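Local coordinates for protein metazoan TIR-STING fusion (Crassostrea gigas, PDB 6WT6) that joins a TIR domain to a STING-type ligand-binding domain in one chain, a fusion architecture of the STING family found in an oyster, at residues 214-219 with 274-279; 190-195 with 325-330; 237-242 with 261-266; 85-90 with 117-122. All blocks are in the same frame, centred on the assembly; numbering follows the deposited sequence.

Contact 1. Residues 214-219 with 274-279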
loop_
_atom_site.group_PDB
_atom_site.type_symbol
_atom_site.label_atom_id
_atom_site.label_comp_id
_atom_site.label_asym_id
_atom_site.label_seq_id
_atom_site.Cartn_x
_atom_site.Cartn_y
_atom_site.Cartn_z
ATOM N N GLU A 214 -24.367 -15.700 -9.255
ATOM C CA GLU A 214 -24.667 -14.559 -8.400
ATOM C C GLU A 214 -23.481 -13.621 -8.226
ATOM O O GLU A 214 -23.683 -12.453 -7.878
ATOM C CB GLU A 214 -25.112 -15.025 -7.013
ATOM C CG GLU A 214 -26.313 -15.942 -6.985
ATOM C CD GLU A 214 -26.641 -16.385 -5.571
ATOM O OE1 GLU A 214 -25.830 -16.105 -4.663
ATOM O OE2 GLU A 214 -27.702 -17.008 -5.365
ATOM N N LYS A 215 -22.260 -14.100 -8.447
ATOM C CA LYS A 215 -21.078 -13.363 -8.032
ATOM C C LYS A 215 -20.672 -12.317 -9.067
ATOM O O LYS A 215 -21.044 -12.375 -10.242
ATOM C CB LYS A 215 -19.908 -14.314 -7.779
ATOM C CG LYS A 215 -20.130 -15.317 -6.650
ATOM C CD LYS A 215 -18.859 -16.113 -6.383
ATOM C CE LYS A 215 -19.054 -17.135 -5.276
ATOM N NZ LYS A 215 -20.095 -18.151 -5.617
ATOM N N LEU A 216 -19.896 -11.343 -8.599
ATOM C CA LEU A 216 -19.248 -10.364 -9.458
ATOM C C LEU A 216 -17.864 -10.889 -9.819
ATOM O O LEU A 216 -17.033 -11.122 -8.934
ATOM C CB LEU A 216 -19.144 -9.013 -8.750
ATOM C CG LEU A 216 -18.381 -7.915 -9.493
ATOM C CD1 LEU A 216 -19.087 -7.561 -10.795
ATOM C CD2 LEU A 216 -18.208 -6.686 -8.613
ATOM N N PHE A 217 -17.620 -11.092 -11.109
ATOM C CA PHE A 217 -16.347 -11.626 -11.573
ATOM C C PHE A 217 -15.369 -10.478 -11.790
ATOM O O PHE A 217 -15.646 -9.555 -12.563
ATOM C CB PHE A 217 -16.539 -12.450 -12.846
ATOM C CG PHE A 217 -17.209 -13.771 -12.603
ATOM C CD1 PHE A 217 -16.466 -14.940 -12.545
ATOM C CD2 PHE A 217 -18.577 -13.842 -12.395
ATOM C CE1 PHE A 217 -17.075 -16.154 -12.305
ATOM C CE2 PHE A 217 -19.195 -15.057 -12.153
ATOM C CZ PHE A 217 -18.443 -16.215 -12.110
ATOM N N LEU A 218 -14.241 -10.527 -11.089
ATOM C CA LEU A 218 -13.229 -9.479 -11.118
ATOM C C LEU A 218 -12.026 -9.997 -11.892
ATOM O O LEU A 218 -11.428 -11.011 -11.514
ATOM C CB LEU A 218 -12.828 -9.071 -9.702
ATOM C CG LEU A 218 -13.941 -8.555 -8.791
ATOM C CD1 LEU A 218 -13.449 -8.503 -7.360
ATOM C CD2 LEU A 218 -14.424 -7.181 -9.257
ATOM N N PHE A 219 -11.674 -9.306 -12.970
ATOM C CA PHE A 219 -10.692 -9.808 -13.920
ATOM C C PHE A 219 -9.312 -9.254 -13.600
ATOM O O PHE A 219 -9.146 -8.044 -13.405
ATOM C CB PHE A 219 -11.111 -9.475 -15.351
ATOM C CG PHE A 219 -12.305 -10.260 -15.810
ATOM C CD1 PHE A 219 -12.147 -11.503 -16.400
ATOM C CD2 PHE A 219 -13.588 -9.778 -15.608
ATOM C CE1 PHE A 219 -13.247 -12.238 -16.803
ATOM C CE2 PHE A 219 -14.690 -10.510 -16.011
ATOM C CZ PHE A 219 -14.520 -11.740 -16.607
ATOM N N PHE A 274 -24.520 -15.499 -18.683
ATOM C CA PHE A 274 -24.480 -14.099 -18.296
ATOM C C PHE A 274 -23.646 -13.915 -17.035
ATOM O O PHE A 274 -23.596 -14.787 -16.162
ATOM C CB PHE A 274 -25.893 -13.555 -18.058
ATOM C CG PHE A 274 -26.743 -13.488 -19.298
ATOM C CD1 PHE A 274 -27.441 -14.602 -19.735
ATOM C CD2 PHE A 274 -26.863 -12.305 -20.013
ATOM C CE1 PHE A 274 -28.233 -14.546 -20.870
ATOM C CE2 PHE A 274 -27.658 -12.241 -21.150
ATOM C CZ PHE A 274 -28.342 -13.366 -21.578
ATOM N N PHE A 275 -22.992 -12.760 -16.940
ATOM C CA PHE A 275 -22.190 -12.479 -15.761
ATOM C C PHE A 275 -22.030 -10.975 -15.600
ATOM O O PHE A 275 -21.959 -10.234 -16.585
ATOM C CB PHE A 275 -20.814 -13.153 -15.848
ATOM C CG PHE A 275 -19.956 -12.664 -16.991
ATOM C CD1 PHE A 275 -20.132 -13.158 -18.279
ATOM C CD2 PHE A 275 -18.960 -11.725 -16.773
ATOM C CE1 PHE A 275 -19.335 -12.714 -19.324
ATOM C CE2 PHE A 275 -18.159 -11.280 -17.815
ATOM C CZ PHE A 275 -18.347 -11.775 -19.091
ATOM N N ALA A 276 -21.994 -10.538 -14.343
ATOM C CA ALA A 276 -21.497 -9.208 -14.028
ATOM C C ALA A 276 -19.984 -9.281 -13.907
ATOM O O ALA A 276 -19.453 -10.137 -13.193
ATOM C CB ALA A 276 -22.114 -8.685 -12.734
ATOM N N GLY A 277 -19.287 -8.406 -14.610
ATOM C CA GLY A 277 -17.838 -8.488 -14.654
ATOM C C GLY A 277 -17.195 -7.139 -14.888
ATOM O O GLY A 277 -17.774 -6.247 -15.518
ATOM N N GLU A 278 -15.975 -7.002 -14.381
ATOM C CA GLU A 278 -15.180 -5.803 -14.591
ATOM C C GLU A 278 -13.736 -6.118 -14.233
ATOM O O GLU A 278 -13.443 -7.122 -13.579
ATOM C CB GLU A 278 -15.708 -4.631 -13.760
ATOM C CG GLU A 278 -15.643 -4.871 -12.257
ATOM C CD GLU A 278 -16.466 -3.868 -11.469
ATOM O OE1 GLU A 278 -17.541 -3.470 -11.962
ATOM O OE2 GLU A 278 -16.035 -3.474 -10.362
ATOM N N TYR A 279 -12.836 -5.251 -14.683
ATOM C CA TYR A 279 -11.446 -5.347 -14.271
ATOM C C TYR A 279 -11.286 -4.857 -12.836
ATOM O O TYR A 279 -12.050 -4.017 -12.354
ATOM C CB TYR A 279 -10.548 -4.519 -15.196
ATOM C CG TYR A 279 -10.323 -5.101 -16.578
ATOM C CD1 TYR A 279 -9.384 -6.100 -16.787
ATOM C CD2 TYR A 279 -11.031 -4.628 -17.675
ATOM C CE1 TYR A 279 -9.168 -6.625 -18.042
ATOM C CE2 TYR A 279 -10.824 -5.150 -18.937
ATOM C CZ TYR A 279 -9.889 -6.146 -19.117
ATOM O OH TYR A 279 -9.674 -6.664 -20.371
HETATM O O HOH W 1 -22.438 -13.212 -12.669
#
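The ring of F219 meets the neighbouring strand with its edge: G277 CA, of a residue without a side chain, lies in the ring plane, 4.0 Å from F219 CE2, and E278 N is also at this edge. The F217 ring likewise has the carbonyl oxygen A276 O at its edge, in plane, while F275 CB approaches F217 CD2 obliquely at 4.2 Å. The F275 ring itself goes to F219: with CG between the backbone N and the carbonyl carbon (chi1 63°), F275 CE2 is placed 3.9 Å from F219 CZ, the two side chains crossing at about a right angle.

These are adjacent strands inside the five-stranded mixed sheet of the STING ligand-binding domain, parallel to within 23°. Their ladder consists of F217 N to A276 O (2.9 Å), E278 N to F217 O (3.2 Å) and F219 N to E278 O (2.9 Å). Before it, a water takes the bond of A276 N and donates to K215 O.

On the other face L216 CD1 packs on A276 CB at 3.8 Å, and L218 runs alongside E278, whose OE2 bonds Y187 OH of helix 176-204. Two unlike faces result: an aromatic one toward helix 341-356, where F217 and F275 pack, and an aliphatic one toward helix 176-204 on which a carboxylate is held by a tyrosine hydroxyl.

Contact 2. Residues 190-195 with 325-330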
loop_
_atom_site.group_PDB
_atom_site.type_symbol
_atom_site.label_atom_id
_atom_site.label_comp_id
_atom_site.label_asym_id
_atom_site.label_seq_id
_atom_site.Cartn_x
_atom_site.Cartn_y
_atom_site.Cartn_z
ATOM N N ILE A 190 -18.522 -1.721 -0.028
ATOM C CA ILE A 190 -19.759 -0.973 -0.231
ATOM C C ILE A 190 -20.750 -1.767 -1.079
ATOM O O ILE A 190 -21.939 -1.854 -0.749
ATOM C CB ILE A 190 -19.450 0.393 -0.868
ATOM C CG1 ILE A 190 -18.443 1.159 -0.013
ATOM C CG2 ILE A 190 -20.728 1.198 -1.054
ATOM C CD1 ILE A 190 -17.864 2.385 -0.697
ATOM N N ILE A 191 -20.281 -2.376 -2.173
ATOM C CA ILE A 191 -21.188 -2.932 -3.172
ATOM C C ILE A 191 -21.422 -4.431 -2.989
ATOM O O ILE A 191 -22.525 -4.923 -3.253
ATOM C CB ILE A 191 -20.678 -2.617 -4.593
ATOM C CG1 ILE A 191 -19.278 -3.187 -4.821
ATOM C CG2 ILE A 191 -20.670 -1.110 -4.834
ATOM C CD1 ILE A 191 -19.242 -4.311 -5.822
ATOM N N LEU A 192 -20.408 -5.166 -2.523
ATOM C CA LEU A 192 -20.528 -6.624 -2.451
ATOM C C LEU A 192 -21.597 -7.136 -1.484
ATOM O O LEU A 192 -22.296 -8.100 -1.848
ATOM C CB LEU A 192 -19.173 -7.255 -2.096
ATOM C CG LEU A 192 -18.044 -7.294 -3.140
ATOM C CD1 LEU A 192 -16.936 -8.252 -2.703
ATOM C CD2 LEU A 192 -18.553 -7.663 -4.536
ATOM N N PRO A 193 -21.770 -6.585 -0.265
ATOM C CA PRO A 193 -22.668 -7.235 0.712
ATOM C C PRO A 193 -24.063 -7.559 0.203
ATOM O O PRO A 193 -24.597 -8.619 0.551
ATOM C CB PRO A 193 -22.713 -6.220 1.862
ATOM C CG PRO A 193 -21.390 -5.572 1.813
ATOM C CD PRO A 193 -21.052 -5.452 0.352
ATOM N N ASP A 194 -24.672 -6.698 -0.609
ATOM C CA ASP A 194 -26.003 -6.966 -1.139
ATOM C C ASP A 194 -26.019 -7.173 -2.650
ATOM O O ASP A 194 -27.100 -7.223 -3.245
ATOM C CB ASP A 194 -26.968 -5.841 -0.752
ATOM C CG ASP A 194 -27.447 -5.950 0.689
ATOM O OD1 ASP A 194 -27.368 -7.059 1.264
ATOM O OD2 ASP A 194 -27.910 -4.929 1.247
ATOM N N LEU A 195 -24.852 -7.316 -3.284
ATOM C CA LEU A 195 -24.810 -7.436 -4.740
ATOM C C LEU A 195 -25.470 -8.726 -5.220
ATOM O O LEU A 195 -26.136 -8.734 -6.263
ATOM C CB LEU A 195 -23.364 -7.348 -5.228
ATOM C CG LEU A 195 -23.055 -7.450 -6.724
ATOM C CD1 LEU A 195 -21.900 -6.528 -7.076
ATOM C CD2 LEU A 195 -22.704 -8.881 -7.098
ATOM N N LYS A 325 -17.518 -15.039 -0.858
ATOM C CA LYS A 325 -18.431 -15.709 -1.777
ATOM C C LYS A 325 -19.341 -14.735 -2.520
ATOM O O LYS A 325 -20.345 -15.158 -3.106
ATOM C CB LYS A 325 -19.281 -16.772 -1.060
ATOM C CG LYS A 325 -18.480 -17.872 -0.376
ATOM C CD LYS A 325 -19.396 -18.861 0.341
ATOM C CE LYS A 325 -20.241 -18.173 1.418
ATOM N NZ LYS A 325 -21.064 -19.142 2.206
ATOM N N LYS A 326 -19.027 -13.440 -2.511
ATOM C CA LYS A 326 -19.796 -12.468 -3.278
ATOM C C LYS A 326 -19.107 -12.058 -4.572
ATOM O O LYS A 326 -19.765 -11.512 -5.463
ATOM C CB LYS A 326 -20.081 -11.217 -2.435
ATOM C CG LYS A 326 -20.972 -11.466 -1.215
ATOM C CD LYS A 326 -22.417 -11.759 -1.613
ATOM C CE LYS A 326 -23.271 -12.159 -0.412
ATOM N NZ LYS A 326 -23.223 -11.149 0.676
ATOM N N CYS A 327 -17.809 -12.310 -4.697
ATOM C CA CYS A 327 -17.093 -12.015 -5.924
ATOM C C CYS A 327 -16.157 -13.171 -6.242
ATOM O O CYS A 327 -15.822 -13.985 -5.379
ATOM C CB CYS A 327 -16.320 -10.694 -5.817
ATOM S SG CYS A 327 -14.829 -10.774 -4.821
ATOM N N LYS A 328 -15.751 -13.245 -7.507
ATOM C CA LYS A 328 -14.794 -14.247 -7.960
ATOM C C LYS A 328 -13.693 -13.546 -8.739
ATOM O O LYS A 328 -13.952 -12.960 -9.794
ATOM C CB LYS A 328 -15.469 -15.317 -8.821
ATOM C CG LYS A 328 -14.517 -16.408 -9.289
ATOM C CD LYS A 328 -13.815 -17.057 -8.109
ATOM C CE LYS A 328 -12.954 -18.227 -8.544
ATOM N NZ LYS A 328 -11.915 -17.805 -9.516
ATOM N N ILE A 329 -12.474 -13.594 -8.216
ATOM C CA ILE A 329 -11.329 -13.003 -8.897
ATOM C C ILE A 329 -10.857 -13.970 -9.978
ATOM O O ILE A 329 -10.590 -15.145 -9.699
ATOM C CB ILE A 329 -10.201 -12.675 -7.911
ATOM C CG1 ILE A 329 -10.732 -11.816 -6.758
ATOM C CG2 ILE A 329 -9.077 -11.946 -8.627
ATOM C CD1 ILE A 329 -9.657 -11.361 -5.789
ATOM N N VAL A 330 -10.769 -13.482 -11.213
ATOM C CA VAL A 330 -10.386 -14.293 -12.366
ATOM C C VAL A 330 -8.987 -13.857 -12.786
ATOM O O VAL A 330 -8.822 -12.872 -13.518
ATOM C CB VAL A 330 -11.381 -14.149 -13.525
ATOM C CG1 VAL A 330 -10.960 -15.023 -14.716
ATOM C CG2 VAL A 330 -12.801 -14.483 -13.069
#
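K326, in the turn leading into strand 327-332, packs with C327 against helix 176-204, a helix-on-sheet-edge contact within the STING ligand-binding domain. The strand is outermost in the five-stranded mixed sheet of this chain, and the helix is kinked around P193, where the N atoms of P193 and D194 lack a bond to the preceding turn.

K326 begins the contact with its aliphatic chain: CB lies 4.1 Å from L192 CB, and CG and CD run past L192 O, CD at 3.7 Å. The chain bends at chi2 (-71°) and again at chi4, which carries NZ along the helix to the next carbonyl. The backbone oxygen of K326 faces L195 CD2 at a loose 4.3 Å.

C327 follows, its CB 4.0 Å from both methyls of L192, so the leucine end straddles that carbon; SG touches CD1 at 3.9 Å. L317 of helix 299-319 packs on both L192 and C327, closing the apolar cluster from a third element.

K326 NZ also bonds E322 O, so the ammonium joins two backbone carbonyls. Its bond within the contact, K326 NZ to P193 O, is 2.9 Å long, with the donor tilted 34° from the carbonyl plane.

Contact 3. Residues 237-242 with 261-266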
loop_
_atom_site.group_PDB
_atom_site.type_symbol
_atom_site.label_atom_id
_atom_site.label_comp_id
_atom_site.label_asym_id
_atom_site.label_seq_id
_atom_site.Cartn_x
_atom_site.Cartn_y
_atom_site.Cartn_z
ATOM N N ILE A 237 -18.035 -11.476 -26.704
ATOM C CA ILE A 237 -18.507 -11.021 -25.399
ATOM C C ILE A 237 -19.381 -9.795 -25.632
ATOM O O ILE A 237 -18.907 -8.779 -26.157
ATOM C CB ILE A 237 -17.334 -10.695 -24.462
ATOM C CG1 ILE A 237 -16.366 -11.880 -24.379
ATOM C CG2 ILE A 237 -17.846 -10.306 -23.083
ATOM C CD1 ILE A 237 -15.055 -11.551 -23.681
ATOM N N LYS A 238 -20.657 -9.882 -25.252
ATOM C CA LYS A 238 -21.657 -8.891 -25.630
ATOM C C LYS A 238 -22.153 -8.119 -24.416
ATOM O O LYS A 238 -22.521 -8.717 -23.400
ATOM C CB LYS A 238 -22.842 -9.555 -26.336
ATOM C CG LYS A 238 -22.483 -10.299 -27.611
ATOM C CD LYS A 238 -23.741 -10.754 -28.334
ATOM C CE LYS A 238 -23.420 -11.595 -29.563
ATOM N NZ LYS A 238 -24.652 -11.917 -30.344
ATOM N N HIS A 239 -22.179 -6.792 -24.536
ATOM C CA HIS A 239 -22.814 -5.954 -23.529
ATOM C C HIS A 239 -24.301 -6.278 -23.437
ATOM O O HIS A 239 -24.992 -6.354 -24.456
ATOM C CB HIS A 239 -22.617 -4.477 -23.875
ATOM C CG HIS A 239 -21.458 -3.834 -23.182
ATOM N ND1 HIS A 239 -20.187 -3.810 -23.715
ATOM C CD2 HIS A 239 -21.381 -3.179 -21.998
ATOM C CE1 HIS A 239 -19.377 -3.172 -22.888
ATOM N NE2 HIS A 239 -20.077 -2.782 -21.837
ATOM N N ARG A 240 -24.796 -6.466 -22.208
ATOM C CA ARG A 240 -26.190 -6.839 -21.987
ATOM C C ARG A 240 -26.884 -5.919 -20.989
ATOM O O ARG A 240 -27.917 -6.296 -20.425
ATOM C CB ARG A 240 -26.299 -8.287 -21.505
ATOM C CG ARG A 240 -25.823 -9.327 -22.503
ATOM C CD ARG A 240 -26.635 -9.308 -23.792
ATOM N NE ARG A 240 -26.296 -10.442 -24.651
ATOM C CZ ARG A 240 -26.807 -10.654 -25.861
ATOM N NH1 ARG A 240 -27.685 -9.807 -26.377
ATOM N NH2 ARG A 240 -26.434 -11.717 -26.559
ATOM N N GLY A 241 -26.348 -4.730 -20.751
ATOM C CA GLY A 241 -26.942 -3.845 -19.774
ATOM C C GLY A 241 -26.093 -3.707 -18.530
ATOM O O GLY A 241 -24.867 -3.861 -18.584
ATOM N N HIS A 242 -26.735 -3.427 -17.397
ATOM C CA HIS A 242 -25.996 -3.157 -16.172
ATOM C C HIS A 242 -26.885 -3.397 -14.961
ATOM O O HIS A 242 -28.095 -3.600 -15.076
ATOM C CB HIS A 242 -25.447 -1.728 -16.177
ATOM C CG HIS A 242 -26.438 -0.705 -16.637
ATOM N ND1 HIS A 242 -27.565 -0.383 -15.911
ATOM C CD2 HIS A 242 -26.473 0.066 -17.749
ATOM C CE1 HIS A 242 -28.250 0.546 -16.555
ATOM N NE2 HIS A 242 -27.608 0.836 -17.673
ATOM N N THR A 261 -21.615 -3.744 -14.917
ATOM C CA THR A 261 -22.013 -4.118 -16.268
ATOM C C THR A 261 -22.273 -5.617 -16.392
ATOM O O THR A 261 -21.586 -6.438 -15.777
ATOM C CB THR A 261 -20.937 -3.686 -17.262
ATOM O OG1 THR A 261 -20.658 -2.295 -17.070
ATOM C CG2 THR A 261 -21.409 -3.892 -18.687
ATOM N N ILE A 262 -23.273 -5.966 -17.202
ATOM C CA ILE A 262 -23.633 -7.351 -17.478
ATOM C C ILE A 262 -23.179 -7.703 -18.886
ATOM O O ILE A 262 -23.426 -6.949 -19.837
ATOM C CB ILE A 262 -25.143 -7.586 -17.321
ATOM C CG1 ILE A 262 -25.620 -7.074 -15.959
ATOM C CG2 ILE A 262 -25.460 -9.066 -17.473
ATOM C CD1 ILE A 262 -24.946 -7.752 -14.792
ATOM N N TYR A 263 -22.519 -8.843 -19.021
ATOM C CA TYR A 263 -22.085 -9.341 -20.313
ATOM C C TYR A 263 -22.676 -10.722 -20.554
ATOM O O TYR A 263 -23.167 -11.384 -19.634
ATOM C CB TYR A 263 -20.556 -9.411 -20.412
ATOM C CG TYR A 263 -19.859 -8.081 -20.244
ATOM C CD1 TYR A 263 -19.610 -7.264 -21.336
ATOM C CD2 TYR A 263 -19.440 -7.647 -18.991
ATOM C CE1 TYR A 263 -18.969 -6.052 -21.192
ATOM C CE2 TYR A 263 -18.795 -6.434 -18.837
ATOM C CZ TYR A 263 -18.561 -5.642 -19.943
ATOM O OH TYR A 263 -17.923 -4.433 -19.805
ATOM N N SER A 264 -22.624 -11.142 -21.814
ATOM C CA SER A 264 -23.022 -12.477 -22.225
ATOM C C SER A 264 -21.849 -13.171 -22.902
ATOM O O SER A 264 -20.978 -12.526 -23.495
ATOM C CB SER A 264 -24.217 -12.434 -23.182
ATOM O OG SER A 264 -24.807 -13.712 -23.323
ATOM N N VAL A 265 -21.841 -14.497 -22.822
ATOM C CA VAL A 265 -20.778 -15.299 -23.412
ATOM C C VAL A 265 -21.369 -16.646 -23.812
ATOM O O VAL A 265 -22.208 -17.207 -23.099
ATOM C CB VAL A 265 -19.587 -15.433 -22.436
ATOM C CG1 VAL A 265 -20.030 -16.036 -21.113
ATOM C CG2 VAL A 265 -18.494 -16.248 -23.039
ATOM N N THR A 266 -20.950 -17.153 -24.970
ATOM C CA THR A 266 -21.514 -18.360 -25.565
ATOM C C THR A 266 -20.533 -19.516 -25.425
ATOM O O THR A 266 -19.353 -19.378 -25.767
ATOM C CB THR A 266 -21.843 -18.133 -27.044
ATOM O OG1 THR A 266 -22.723 -17.008 -27.177
ATOM C CG2 THR A 266 -22.514 -19.353 -27.631
#
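S264, Y263 and I262 bury the most surface in this outer antiparallel pair of the STING ligand-binding domain's mixed sheet, and each meets strand 238-243, outermost within the chain, differently. S264 pairs with K238 through two backbone bonds, K238 N to S264 O at 3.2 Å and S264 N to K238 O at 2.9 Å. R240, bent at chi2 (-62°), folds back alongside S264, its guanidinium edge against S264 CB, 3.2 Å from NE; K238 CB lies over one guanidinium face, toward the rim.

Y263 turns its ring edge to the face of H239 in an edge-to-face pair: CE1 stands 3.4 Å above the centre of the imidazole, with the planes at 59°. Its hydroxyl bonds S229 OG, which fixes the end of the ring, while I237 CG2 covers CB at 3.9 Å.

I262 lies at a beta bulge, where the register shifts by one between H239 and H242 and G241 takes a positive phi (109°). Its O accepts from R240 N (2.8 Å), its N donates to G241 O (3.0 Å), and its CG1 rests on H242 CA at 3.9 Å.

Chemically, then, backbone bonds keep this edge paired across the bulge, while R240 lays CG and its guanidinium edge on S264 CB and H239 offers its ring face to Y263.

Contact 4. Residues 85-90 with 117-122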
loop_
_atom_site.group_PDB
_atom_site.type_symbol
_atom_site.label_atom_id
_atom_site.label_comp_id
_atom_site.label_asym_id
_atom_site.label_seq_id
_atom_site.Cartn_x
_atom_site.Cartn_y
_atom_site.Cartn_z
ATOM N N LYS A 85 18.123 15.272 3.507
ATOM C CA LYS A 85 18.774 14.187 2.781
ATOM C C LYS A 85 18.891 12.941 3.652
ATOM O O LYS A 85 18.491 11.843 3.245
ATOM C CB LYS A 85 20.142 14.664 2.298
ATOM C CG LYS A 85 21.071 13.590 1.788
ATOM C CD LYS A 85 22.503 14.079 1.911
ATOM C CE LYS A 85 23.472 13.183 1.184
ATOM N NZ LYS A 85 23.357 13.375 -0.281
ATOM N N ASN A 86 19.418 13.095 4.862
ATOM C CA ASN A 86 19.503 12.009 5.823
ATOM C C ASN A 86 18.672 12.343 7.059
ATOM O O ASN A 86 18.397 13.508 7.356
ATOM C CB ASN A 86 20.961 11.730 6.224
ATOM C CG ASN A 86 21.780 11.138 5.083
ATOM O OD1 ASN A 86 22.317 11.863 4.245
ATOM N ND2 ASN A 86 21.889 9.816 5.057
ATOM N N VAL A 87 18.256 11.299 7.771
ATOM C CA VAL A 87 17.571 11.433 9.053
ATOM C C VAL A 87 18.407 10.710 10.098
ATOM O O VAL A 87 18.659 9.503 9.974
ATOM C CB VAL A 87 16.140 10.869 9.011
ATOM C CG1 VAL A 87 15.532 10.860 10.405
ATOM C CG2 VAL A 87 15.278 11.687 8.067
ATOM N N ILE A 88 18.837 11.440 11.122
ATOM C CA ILE A 88 19.649 10.895 12.204
ATOM C C ILE A 88 18.727 10.549 13.367
ATOM O O ILE A 88 18.073 11.432 13.937
ATOM C CB ILE A 88 20.739 11.888 12.636
ATOM C CG1 ILE A 88 21.777 12.063 11.523
ATOM C CG2 ILE A 88 21.406 11.435 13.921
ATOM C CD1 ILE A 88 22.788 13.151 11.798
ATOM N N LEU A 89 18.664 9.265 13.716
ATOM C CA LEU A 89 17.851 8.783 14.827
ATOM C C LEU A 89 18.724 8.658 16.069
ATOM O O LEU A 89 19.713 7.918 16.064
ATOM C CB LEU A 89 17.211 7.434 14.495
ATOM C CG LEU A 89 16.219 7.354 13.333
ATOM C CD1 LEU A 89 15.729 5.922 13.163
ATOM C CD2 LEU A 89 15.047 8.298 13.546
ATOM N N VAL A 90 18.358 9.379 17.129
ATOM C CA VAL A 90 19.060 9.311 18.407
ATOM C C VAL A 90 18.314 8.298 19.272
ATOM O O VAL A 90 17.307 8.623 19.905
ATOM C CB VAL A 90 19.144 10.680 19.083
ATOM C CG1 VAL A 90 19.974 10.589 20.355
ATOM C CG2 VAL A 90 19.726 11.711 18.128
ATOM N N ASN A 117 18.405 2.167 4.060
ATOM C CA ASN A 117 19.857 2.046 4.082
ATOM C C ASN A 117 20.530 3.326 3.605
ATOM O O ASN A 117 21.652 3.630 4.028
ATOM C CB ASN A 117 20.298 0.856 3.229
ATOM C CG ASN A 117 21.766 0.518 3.410
ATOM O OD1 ASN A 117 22.416 0.998 4.340
ATOM N ND2 ASN A 117 22.293 -0.320 2.525
ATOM N N VAL A 118 19.864 4.091 2.743
ATOM C CA VAL A 118 20.465 5.307 2.207
ATOM C C VAL A 118 20.207 6.490 3.134
ATOM O O VAL A 118 21.124 7.240 3.478
ATOM C CB VAL A 118 19.938 5.581 0.785
ATOM C CG1 VAL A 118 20.430 6.932 0.280
ATOM C CG2 VAL A 118 20.367 4.467 -0.166
ATOM N N CYS A 119 18.962 6.659 3.569
ATOM C CA CYS A 119 18.504 7.824 4.319
ATOM C C CYS A 119 18.804 7.727 5.815
ATOM O O CYS A 119 19.365 8.661 6.398
ATOM C CB CYS A 119 17.000 8.022 4.094
ATOM S SG CYS A 119 16.235 9.319 5.086
ATOM N N LEU A 120 18.423 6.620 6.450
ATOM C CA LEU A 120 18.468 6.544 7.906
ATOM C C LEU A 120 19.900 6.462 8.419
ATOM O O LEU A 120 20.755 5.793 7.837
ATOM C CB LEU A 120 17.665 5.340 8.399
ATOM C CG LEU A 120 16.145 5.516 8.488
ATOM C CD1 LEU A 120 15.458 4.197 8.804
ATOM C CD2 LEU A 120 15.782 6.563 9.535
ATOM N N VAL A 121 20.157 7.170 9.514
ATOM C CA VAL A 121 21.424 7.103 10.235
ATOM C C VAL A 121 21.106 6.820 11.699
ATOM O O VAL A 121 20.953 7.761 12.493
ATOM C CB VAL A 121 22.235 8.399 10.072
ATOM C CG1 VAL A 121 23.550 8.306 10.837
ATOM C CG2 VAL A 121 22.496 8.677 8.601
ATOM N N PRO A 122 20.973 5.551 12.097
ATOM C CA PRO A 122 20.642 5.231 13.496
ATOM C C PRO A 122 21.851 5.426 14.399
ATOM O O PRO A 122 22.897 4.804 14.198
ATOM C CB PRO A 122 20.219 3.755 13.432
ATOM C CG PRO A 122 19.993 3.462 11.971
ATOM C CD PRO A 122 20.934 4.361 11.236
#
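With CG beside its backbone N (chi1 -69°) and the amide turned by a chi2 of 85°, N86 swings ND2 over to the carbonyl of C119, just before strand 120-124. ND2 donates to C119 O at 3.1 Å with a bent N-H...O angle of 140°. V87 N reaches the same oxygen at 3.2 Å from the opposite face of its carbonyl plane, so two donors grip C119 O. C119 SG, anti to its own backbone N, is directed to V87 CG2, 3.9 Å away.

Beyond this point the segments form a parallel ladder: V121 N donates to V87 O (2.8 Å) and L89 N to V121 O (3.0 Å). Side chains alternate between the faces. I88 and V121 lie side by side, I88 CG1 being 4.0 Å from V121 CB; on the other face L89 CD1 meets L120 CD2 at 3.7 Å, those side chains crossing at a slant.

This is the edge of the parallel sheet of the TIR domain: strand 120-124 is outermost in the chain, and strand 84-91 bonds on to strand 31-36. Helix 104-108 packs on the face of V87, L89 and L120 through A108 and M105, while helix 153-159 meets I88 and V121 through I159 and A158.

Contact 4 comes first along the chain and belongs to the four-stranded parallel sheet of the TIR domain; the other three lie in the STING ligand-binding domain, on the opposite side of the chain's centre. The two sheets are distinct and in different domains, and the centres of contacts 1 and 4 are about 47 Å apart. Contacts 1 and 3 lie in one mixed sheet ordered 238-243, 260-266, 272-279, 212-221, 327-332, to which contact 2 adds helix 176-204 against edge strand 327-332. Contact 1 touches contact 2, centre about 9 Å away, and contact 3, about 10 Å away; contacts 2 and 3 do not touch. Chain order runs contact 2, 1, 3 from outside inward, so segments distant in sequence meet in one sheet.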